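Local coordinates for protein aldehyde dehydrogenase (Trypanosoma brucei, PDB 5MYP) that probably oxidises aldehydes to carboxylic acids with NAD+ as the electron acceptor, as in other members of the aldehyde dehydrogenase family, at residues 241-246 with 396-401. Numbering follows the deposited sequence.
Sequences KVVAER and YVFSNN
The first torsions of Phe398 and Val243 bring ring and methyls together: CG of Phe398 lies anti to its own carbonyl carbon (chi1 -74°), which swings the ring from the strand towards the helix, while Val243 has CG1 anti to the backbone N (chi1 169°) and CG2 anti to the carbonyl carbon, turning both methyls to the ring. CG1 sits over one face, 4.2 Å from the Phe398 ring centroid and 23° off the ring normal, a CH-pi contact displaced towards the rim. The other methyl makes the closest approach, with Val243 CG2 3.7 Å from Phe398 CD2. Farther along the ring, the helix backbone itself comes near, Val243 CA being 4.0 Å from Phe398 CE2. The edge is met one turn later, where Arg246 CB lies near the ring plane, 4.2 Å from Phe398 CZ. This is that side chain's nearest approach; it runs on extended past the ring, CD still close to Phe398 CE2. Val242 CG1 lies 3.2 Å above the guanidinium plane of Arg246, offset towards its rim. NH1 of Arg246 donates to the carbonyl oxygen of Asn420 and to that of Gly463 of the second subunit, so this arginine ties the helix both to the segment following strand 417-419 and to the dimer partner. Val230 and Val232 of strand 229-232 and Leu275 of helix 272-287 extend the apolar surroundings. Just beyond the strand, Ser399 OG accepts from Asn401 N at 2.9 Å, forming an ST turn that leads into helix 402-411, with Asn401 as its N-cap. Helix 240-252 links parallel strands 229-232 and 264-268: this beta-alpha-beta crossover helix packs on the face of the sheet, here against the adjoining parallel strand 395-398, in the catalytic domain of the aldehyde dehydrogenase fold.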
loop_
_atom_site.group_PDB
_atom_site.type_symbol
_atom_site.label_atom_id
_atom_site.label_comp_id
_atom_site.label_asym_id
_atom_site.label_seq_id
_atom_site.Cartn_x
_atom_site.Cartn_y
_atom_site.Cartn_z
ATOM N N LYS A 241 13.531 -10.896 36.978
ATOM C CA LYS A 241 12.890 -12.206 36.815
ATOM C C LYS A 241 11.770 -12.161 35.772
ATOM O O LYS A 241 11.680 -13.052 34.924
ATOM C CB LYS A 241 12.342 -12.727 38.148
ATOM C CG LYS A 241 12.018 -14.214 38.126
ATOM C CD LYS A 241 11.777 -14.781 39.523
ATOM C CE LYS A 241 10.306 -14.782 39.892
ATOM N NZ LYS A 241 9.590 -15.955 39.317
ATOM N N VAL A 242 10.935 -11.125 35.835
ATOM C CA VAL A 242 9.837 -10.948 34.876
ATOM C C VAL A 242 10.382 -10.589 33.480
ATOM O O VAL A 242 9.858 -11.071 32.472
ATOM C CB VAL A 242 8.814 -9.885 35.351
ATOM C CG1 VAL A 242 7.757 -9.616 34.279
ATOM C CG2 VAL A 242 8.154 -10.329 36.650
ATOM N N VAL A 243 11.424 -9.756 33.440
ATOM C CA VAL A 243 12.123 -9.421 32.191
ATOM C C VAL A 243 12.585 -10.704 31.496
ATOM O O VAL A 243 12.298 -10.913 30.317
ATOM C CB VAL A 243 13.343 -8.486 32.435
ATOM C CG1 VAL A 243 14.220 -8.360 31.187
ATOM C CG2 VAL A 243 12.892 -7.104 32.894
ATOM N N ALA A 244 13.276 -11.559 32.247
ATOM C CA ALA A 244 13.844 -12.800 31.712
ATOM C C ALA A 244 12.775 -13.819 31.318
ATOM O O ALA A 244 12.922 -14.516 30.311
ATOM C CB ALA A 244 14.811 -13.412 32.716
ATOM N N GLU A 245 11.713 -13.910 32.118
ATOM C CA GLU A 245 10.603 -14.817 31.819
ATOM C C GLU A 245 9.893 -14.456 30.512
ATOM O O GLU A 245 9.576 -15.338 29.715
ATOM C CB GLU A 245 9.607 -14.866 32.982
ATOM C CG GLU A 245 10.108 -15.718 34.147
ATOM C CD GLU A 245 9.298 -15.555 35.424
ATOM O OE1 GLU A 245 8.549 -14.562 35.568
ATOM O OE2 GLU A 245 9.427 -16.435 36.302
ATOM N N ARG A 246 9.672 -13.162 30.290
ATOM C CA ARG A 246 9.013 -12.696 29.067
ATOM C C ARG A 246 9.889 -12.916 27.829
ATOM O O ARG A 246 9.404 -13.426 26.816
ATOM C CB ARG A 246 8.583 -11.235 29.207
ATOM C CG ARG A 246 7.426 -11.088 30.183
ATOM C CD ARG A 246 7.081 -9.651 30.524
ATOM N NE ARG A 246 5.987 -9.612 31.499
ATOM C CZ ARG A 246 5.356 -8.514 31.918
ATOM N NH1 ARG A 246 5.683 -7.309 31.457
ATOM N NH2 ARG A 246 4.379 -8.625 32.818
ATOM N N TYR A 396 11.799 -4.446 20.921
ATOM C CA TYR A 396 11.390 -4.602 22.309
ATOM C C TYR A 396 12.317 -3.806 23.220
ATOM O O TYR A 396 13.534 -3.847 23.049
ATOM C CB TYR A 396 11.408 -6.084 22.682
ATOM C CG TYR A 396 10.549 -6.946 21.780
ATOM C CD1 TYR A 396 9.199 -6.661 21.610
ATOM C CD2 TYR A 396 11.080 -8.049 21.103
ATOM C CE1 TYR A 396 8.398 -7.438 20.786
ATOM C CE2 TYR A 396 10.286 -8.837 20.283
ATOM C CZ TYR A 396 8.943 -8.525 20.129
ATOM O OH TYR A 396 8.131 -9.304 19.336
ATOM N N VAL A 397 11.736 -3.074 24.171
ATOM C CA VAL A 397 12.499 -2.262 25.124
ATOM C C VAL A 397 12.018 -2.568 26.537
ATOM O O VAL A 397 10.842 -2.381 26.840
ATOM C CB VAL A 397 12.334 -0.746 24.858
ATOM C CG1 VAL A 397 13.202 0.071 25.819
ATOM C CG2 VAL A 397 12.669 -0.421 23.409
ATOM N N PHE A 398 12.922 -3.047 27.387
ATOM C CA PHE A 398 12.631 -3.242 28.804
ATOM C C PHE A 398 13.255 -2.093 29.584
ATOM O O PHE A 398 14.477 -1.936 29.589
ATOM C CB PHE A 398 13.148 -4.595 29.293
ATOM C CG PHE A 398 12.328 -5.757 28.814
ATOM C CD1 PHE A 398 12.552 -6.308 27.558
ATOM C CD2 PHE A 398 11.329 -6.303 29.613
ATOM C CE1 PHE A 398 11.794 -7.381 27.107
ATOM C CE2 PHE A 398 10.568 -7.374 29.170
ATOM C CZ PHE A 398 10.802 -7.917 27.912
ATOM N N SER A 399 12.405 -1.278 30.212
ATOM C CA SER A 399 12.839 -0.084 30.937
ATOM C C SER A 399 11.701 0.488 31.792
ATOM O O SER A 399 10.524 0.356 31.443
ATOM C CB SER A 399 13.343 0.985 29.956
ATOM O OG SER A 399 13.635 2.211 30.608
ATOM N N ASN A 400 12.072 1.109 32.912
ATOM C CA ASN A 400 11.148 1.895 33.737
ATOM C C ASN A 400 11.372 3.410 33.563
ATOM O O ASN A 400 10.758 4.205 34.278
ATOM C CB ASN A 400 11.297 1.506 35.220
ATOM C CG ASN A 400 10.796 0.104 35.515
ATOM O OD1 ASN A 400 11.538 -0.740 36.013
ATOM N ND2 ASN A 400 9.528 -0.149 35.220
ATOM N N ASN A 401 12.225 3.799 32.609
ATOM C CA ASN A 401 12.589 5.200 32.380
ATOM C C ASN A 401 11.936 5.734 31.096
ATOM O O ASN A 401 12.274 5.300 29.990
ATOM C CB ASN A 401 14.114 5.330 32.301
ATOM C CG ASN A 401 14.579 6.776 32.266
ATOM O OD1 ASN A 401 14.598 7.409 31.211
ATOM N ND2 ASN A 401 14.970 7.304 33.420
#